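Local coordinates for protein of unknown function with cystatin-like fold (Xanthomonas campestris pv. campestris, PDB 3G8Z), which is of unknown function but has the cystatin-like fold of SnoaL-like proteins, a family named after a polyketide cyclase, at residues V49-P54 against G70-K75; L103-Q108 against T140-F145. All coordinates share one frame; numbering follows the deposited sequence. Where two conformers were deposited one is given.

Overall arrangement
Both contacts press a helix against the same mixed sheet, and their centres lie about 16 Å apart. Contact 1 joins strand 49-53 to helix 66-79. Contact 2 joins strand 98-109 to the C-terminal helix 139-146. Contact 1 is complete in the chain before contact 2 opens. The two meet where Gln53 NE2 packs 3.7 Å from Glu142 OE2. A bound glycerol lies about 4 Å from the side chain of Trp51, and a glycerol lies about 6 Å from that of Phe105. Such molecules, probably from the crystallisation liquor, often mark pockets, but no active site is established for this protein.

Contact 1: V49-P54 against G70-K75; sequences VIWHQP and GPMLGK
Trp51 meets Met72 and Leu73 by apolar packing, and Met72 does most of it. Met72 is a selenomethionine here, with two deposited conformers; this account follows one of them. Its terminal methyl CE sits over one face of the indole, 3.6 Å above the plane and offset toward the rim. CE is 3.6 Å from Trp51 NE1, nearer to the pyrrole part than to the benzene part. It lies 3.8 Å from the centroid of the five-membered ring, 20° off the normal, which makes a CH-pi contact. The selenium of Met72, 5.4 Å from the centroid of the five-membered ring of Trp51 and oblique to it, makes the longer Met-aromatic contact. The Met72 chain runs out extended and bends at its last torsion (chi3 72°), which turns CE onto the indole.

Leu73 adds a looser apolar contact. Its CD2 comes obliquely to the benzene end of the indole, 4.1 Å from Trp51 CZ2. The two side chains cross at about a right angle.

One hydrogen bond holds the indole edge. Trp51 NE1 donates to Gln53 OE1 at 3.0 Å in a nearly straight bond (177°). OE1 lies in the indole plane, at the edge, while the donor is tilted from the carbonyl plane of the amide. This bond satisfies the buried indole N-H and would tend to limit rotation of the ring. No hydrogen bond joins the strand to the helix.

Strand 49-53 runs between strands 61-64 and 128-136, bonded to both through the backbone. Trp51 also touches His63 on the first and Val132 on the second. Val69 of helix 66-79 packs on Trp51 too, and Met76 of that helix touches Gln53.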
loop_
_atom_site.group_PDB
_atom_site.type_symbol
_atom_site.label_atom_id
_atom_site.label_comp_id
_atom_site.label_asym_id
_atom_site.label_seq_id
_atom_site.Cartn_x
_atom_site.Cartn_y
_atom_site.Cartn_z
ATOM N N VAL A 49 -1.617 8.832 -17.004
ATOM C CA VAL A 49 -1.423 8.416 -15.611
ATOM C C VAL A 49 -2.262 9.257 -14.639
ATOM O O VAL A 49 -2.346 10.488 -14.758
ATOM C CB VAL A 49 0.077 8.501 -15.182
ATOM C CG1 VAL A 49 0.572 9.943 -15.246
ATOM C CG2 VAL A 49 0.313 7.902 -13.752
ATOM N N ILE A 50 -2.903 8.586 -13.693
ATOM C CA ILE A 50 -3.587 9.259 -12.592
ATOM C C ILE A 50 -2.679 9.199 -11.375
ATOM O O ILE A 50 -2.330 8.132 -10.912
ATOM C CB ILE A 50 -4.913 8.570 -12.229
ATOM C CG1 ILE A 50 -5.853 8.521 -13.438
ATOM C CG2 ILE A 50 -5.574 9.304 -11.066
ATOM C CD1 ILE A 50 -7.012 7.523 -13.271
ATOM N N TRP A 51 -2.277 10.357 -10.876
ATOM C CA TRP A 51 -1.256 10.427 -9.830
ATOM C C TRP A 51 -1.824 11.075 -8.562
ATOM O O TRP A 51 -2.187 12.258 -8.581
ATOM C CB TRP A 51 -0.096 11.253 -10.373
ATOM C CG TRP A 51 1.069 11.351 -9.484
ATOM C CD1 TRP A 51 1.161 12.070 -8.331
ATOM C CD2 TRP A 51 2.337 10.725 -9.672
ATOM N NE1 TRP A 51 2.412 11.922 -7.776
ATOM C CE2 TRP A 51 3.155 11.102 -8.585
ATOM C CE3 TRP A 51 2.868 9.894 -10.659
ATOM C CZ2 TRP A 51 4.481 10.681 -8.470
ATOM C CZ3 TRP A 51 4.187 9.482 -10.535
ATOM C CH2 TRP A 51 4.969 9.867 -9.452
ATOM N N HIS A 52 -1.940 10.302 -7.482
ATOM C CA HIS A 52 -2.506 10.812 -6.219
ATOM C C HIS A 52 -1.396 11.151 -5.216
ATOM O O HIS A 52 -0.720 10.262 -4.690
ATOM C CB HIS A 52 -3.451 9.802 -5.560
ATOM C CG HIS A 52 -4.484 9.221 -6.477
ATOM N ND1 HIS A 52 -5.649 9.880 -6.795
ATOM C CD2 HIS A 52 -4.558 8.015 -7.081
ATOM C CE1 HIS A 52 -6.382 9.119 -7.592
ATOM N NE2 HIS A 52 -5.755 7.964 -7.756
ATOM N N GLN A 53 -1.207 12.433 -4.957
ATOM C CA GLN A 53 -0.180 12.885 -4.044
ATOM C C GLN A 53 -0.865 13.356 -2.771
ATOM O O GLN A 53 -1.688 14.287 -2.806
ATOM C CB GLN A 53 0.599 14.026 -4.700
ATOM C CG GLN A 53 1.818 14.516 -3.915
ATOM C CD GLN A 53 3.084 13.702 -4.150
ATOM O OE1 GLN A 53 3.376 13.283 -5.273
ATOM N NE2 GLN A 53 3.844 13.483 -3.088
ATOM N N PRO A 54 -0.543 12.721 -1.640
ATOM C CA PRO A 54 -1.199 13.004 -0.385
ATOM C C PRO A 54 -0.785 14.327 0.230
ATOM O O PRO A 54 0.159 14.973 -0.222
ATOM C CB PRO A 54 -0.730 11.852 0.502
ATOM C CG PRO A 54 0.581 11.512 -0.012
ATOM C CD PRO A 54 0.499 11.698 -1.488
ATOM N N GLY A 70 4.628 15.227 -15.547
ATOM C CA GLY A 70 6.039 15.423 -15.883
ATOM C C GLY A 70 6.569 16.749 -15.344
ATOM O O GLY A 70 7.532 16.793 -14.584
ATOM N N PRO A 71 5.932 17.847 -15.714
ATOM C CA PRO A 71 6.332 19.142 -15.182
ATOM C C PRO A 71 6.281 19.237 -13.658
ATOM O O PRO A 71 7.122 19.908 -13.061
ATOM C CB PRO A 71 5.332 20.105 -15.847
ATOM C CG PRO A 71 4.924 19.409 -17.063
ATOM C CD PRO A 71 4.848 17.983 -16.702
HETATM N N MSE A 72 5.327 18.563 -13.036
HETATM C CA MSE A 72 5.240 18.574 -11.592
HETATM C C MSE A 72 6.431 17.868 -10.941
HETATM O O MSE A 72 6.916 18.317 -9.900
HETATM C CB MSE A 72 3.950 17.900 -11.151
HETATM C CG MSE A 72 3.709 17.970 -9.675
HETATM SE SE MSE A 72 2.237 16.819 -9.293
HETATM C CE MSE A 72 3.076 15.000 -9.539
ATOM N N LEU A 73 6.862 16.752 -11.530
ATOM C CA LEU A 73 8.046 16.042 -11.073
ATOM C C LEU A 73 9.277 16.923 -11.224
ATOM O O LEU A 73 10.143 16.952 -10.359
ATOM C CB LEU A 73 8.213 14.736 -11.838
ATOM C CG LEU A 73 7.191 13.644 -11.524
ATOM C CD1 LEU A 73 7.398 12.439 -12.434
ATOM C CD2 LEU A 73 7.273 13.227 -10.050
ATOM N N GLY A 74 9.329 17.685 -12.304
ATOM C CA GLY A 74 10.411 18.638 -12.511
ATOM C C GLY A 74 10.428 19.736 -11.467
ATOM O O GLY A 74 11.492 20.124 -10.973
ATOM N N LYS A 75 9.255 20.248 -11.126
ATOM C CA LYS A 75 9.156 21.305 -10.130
ATOM C C LYS A 75 9.543 20.771 -8.753
ATOM O O LYS A 75 10.162 21.470 -7.935
ATOM C CB LYS A 75 7.731 21.880 -10.092
ATOM C CG LYS A 75 7.597 23.090 -9.196
#

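Contact 2: L103-Q108 against T140-F145; sequences LEFSGQ and TQEDAF
Strand 103-108 and helix 140-145 run in roughly the same direction, 39° apart, with their axes 10.3 Å from each other at closest approach and the backbones nearest at Gln108 and Phe145. Phe145 makes the closest contact. The edge of its ring reaches the strand backbone, with CE1 3.5 Å from Gln108 N and 3.6 Å from Gly107 C. Gln108 N lies near the plane of the ring, whereas Gly107 C is oblique to it. Gln108 N is hydrogen-bonded to Thr83 OG1, so its contact with Phe145 is packing. Phe145 CZ is 3.9 Å from Gly107 CA. Gly107 has no side chain, and the ring comes close to its backbone. The aromatic side chain extends from the helix with CG anti to the backbone N (chi1 179°), which carries the ring across to the strand.

This is a helix packed on the curved sheet of a cystatin-like fold. Helix 139-146 follows the last strand, 128-136, and lies against strand 98-109 of the same sheet.

Glu142 makes the second contact, through its aliphatic part. Its CG is 4.1 Å from Phe105 CE1, and the two side chains cross at about a right angle. The carboxylate is turned 50° from the ring plane and is held by other groups: Trp146 NE1 bonds to OE2, and Ser136 OG and Gln139 NE2 bond to OE1. These bonds satisfy a buried acidic group. Phe84 touches both Phe105 and Phe145, and its ring meets that of Phe105.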
loop_
_atom_site.group_PDB
_atom_site.type_symbol
_atom_site.label_atom_id
_atom_site.label_comp_id
_atom_site.label_asym_id
_atom_site.label_seq_id
_atom_site.Cartn_x
_atom_site.Cartn_y
_atom_site.Cartn_z
ATOM N N LEU A 103 9.175 1.497 1.262
ATOM C CA LEU A 103 10.381 2.233 1.003
ATOM C C LEU A 103 10.659 3.281 2.048
ATOM O O LEU A 103 9.882 3.488 2.999
ATOM C CB LEU A 103 10.329 2.840 -0.406
ATOM C CG LEU A 103 9.089 3.626 -0.782
ATOM C CD1 LEU A 103 9.142 4.987 -0.078
ATOM C CD2 LEU A 103 8.943 3.748 -2.321
ATOM N N GLU A 104 11.825 3.886 1.902
ATOM C CA GLU A 104 12.218 5.031 2.687
ATOM C C GLU A 104 12.491 6.178 1.740
ATOM O O GLU A 104 13.121 6.000 0.688
ATOM C CB GLU A 104 13.492 4.738 3.478
ATOM C CG GLU A 104 13.887 5.871 4.406
ATOM C CD GLU A 104 15.309 5.770 4.900
ATOM O OE1 GLU A 104 16.255 5.768 4.057
ATOM O OE2 GLU A 104 15.471 5.714 6.142
ATOM N N PHE A 105 12.018 7.366 2.085
ATOM C CA PHE A 105 12.438 8.497 1.305
ATOM C C PHE A 105 13.050 9.567 2.175
ATOM O O PHE A 105 12.855 9.588 3.394
ATOM C CB PHE A 105 11.327 8.990 0.382
ATOM C CG PHE A 105 10.115 9.443 1.076
ATOM C CD1 PHE A 105 9.995 10.752 1.479
ATOM C CD2 PHE A 105 9.058 8.566 1.300
ATOM C CE1 PHE A 105 8.839 11.201 2.127
ATOM C CE2 PHE A 105 7.913 8.987 1.949
ATOM C CZ PHE A 105 7.794 10.313 2.374
ATOM N N SER A 106 13.866 10.402 1.540
ATOM C CA SER A 106 14.630 11.396 2.237
ATOM C C SER A 106 14.844 12.613 1.344
ATOM O O SER A 106 14.493 12.626 0.169
ATOM C CB SER A 106 15.971 10.792 2.653
ATOM O OG SER A 106 16.651 10.360 1.505
ATOM N N GLY A 107 15.401 13.658 1.932
ATOM C CA GLY A 107 15.592 14.872 1.223
ATOM C C GLY A 107 15.979 15.955 2.200
ATOM O O GLY A 107 15.851 15.807 3.403
ATOM N N GLN A 108 16.423 17.069 1.658
ATOM C CA GLN A 108 16.798 18.183 2.489
ATOM C C GLN A 108 16.461 19.403 1.687
ATOM O O GLN A 108 17.130 19.678 0.682
ATOM C CB GLN A 108 18.284 18.098 2.797
ATOM C CG GLN A 108 18.832 19.282 3.595
ATOM C CD GLN A 108 18.207 19.373 4.961
ATOM O OE1 GLN A 108 18.271 18.426 5.750
ATOM N NE2 GLN A 108 17.619 20.541 5.271
ATOM N N THR A 140 2.996 15.427 8.012
ATOM C CA THR A 140 3.283 16.787 8.509
ATOM C C THR A 140 4.687 17.234 8.079
ATOM O O THR A 140 4.901 18.368 7.636
ATOM C CB THR A 140 3.155 16.851 10.058
ATOM O OG1 THR A 140 1.784 16.646 10.420
ATOM C CG2 THR A 140 3.566 18.219 10.602
ATOM N N GLN A 141 5.661 16.334 8.216
ATOM C CA GLN A 141 7.031 16.629 7.817
ATOM C C GLN A 141 7.127 16.785 6.287
ATOM O O GLN A 141 7.751 17.723 5.807
ATOM C CB GLN A 141 7.979 15.546 8.335
ATOM C CG GLN A 141 9.405 15.673 7.866
ATOM C CD GLN A 141 10.263 14.468 8.248
ATOM O OE1 GLN A 141 10.501 13.592 7.428
ATOM N NE2 GLN A 141 10.716 14.422 9.491
ATOM N N GLU A 142 6.486 15.892 5.531
ATOM C CA GLU A 142 6.533 15.972 4.065
ATOM C C GLU A 142 5.849 17.237 3.547
ATOM O O GLU A 142 6.315 17.844 2.581
ATOM C CB GLU A 142 5.889 14.765 3.392
ATOM C CG GLU A 142 6.503 14.523 2.010
ATOM C CD GLU A 142 5.628 13.727 1.062
ATOM O OE1 GLU A 142 4.505 13.278 1.451
ATOM O OE2 GLU A 142 6.067 13.586 -0.100
ATOM N N ASP A 143 4.741 17.609 4.175
ATOM C CA ASP A 143 4.050 18.833 3.810
ATOM C C ASP A 143 4.978 20.044 3.943
ATOM O O ASP A 143 4.984 20.926 3.089
ATOM C CB ASP A 143 2.852 19.073 4.709
ATOM C CG ASP A 143 1.658 18.204 4.386
ATOM O OD1 ASP A 143 1.642 17.499 3.369
ATOM O OD2 ASP A 143 0.704 18.243 5.191
ATOM N N ALA A 144 5.740 20.088 5.027
ATOM C CA ALA A 144 6.657 21.206 5.268
ATOM C C ALA A 144 7.798 21.180 4.243
ATOM O O ALA A 144 8.238 22.226 3.757
ATOM C CB ALA A 144 7.205 21.162 6.681
ATOM N N PHE A 145 8.269 19.978 3.925
ATOM C CA PHE A 145 9.342 19.800 2.960
ATOM C C PHE A 145 8.979 20.445 1.613
ATOM O O PHE A 145 9.764 21.210 1.017
ATOM C CB PHE A 145 9.614 18.302 2.805
ATOM C CG PHE A 145 10.688 17.949 1.805
ATOM C CD1 PHE A 145 12.029 18.009 2.149
ATOM C CD2 PHE A 145 10.356 17.479 0.536
ATOM C CE1 PHE A 145 13.006 17.657 1.249
ATOM C CE2 PHE A 145 11.337 17.139 -0.368
ATOM C CZ PHE A 145 12.677 17.235 -0.006
#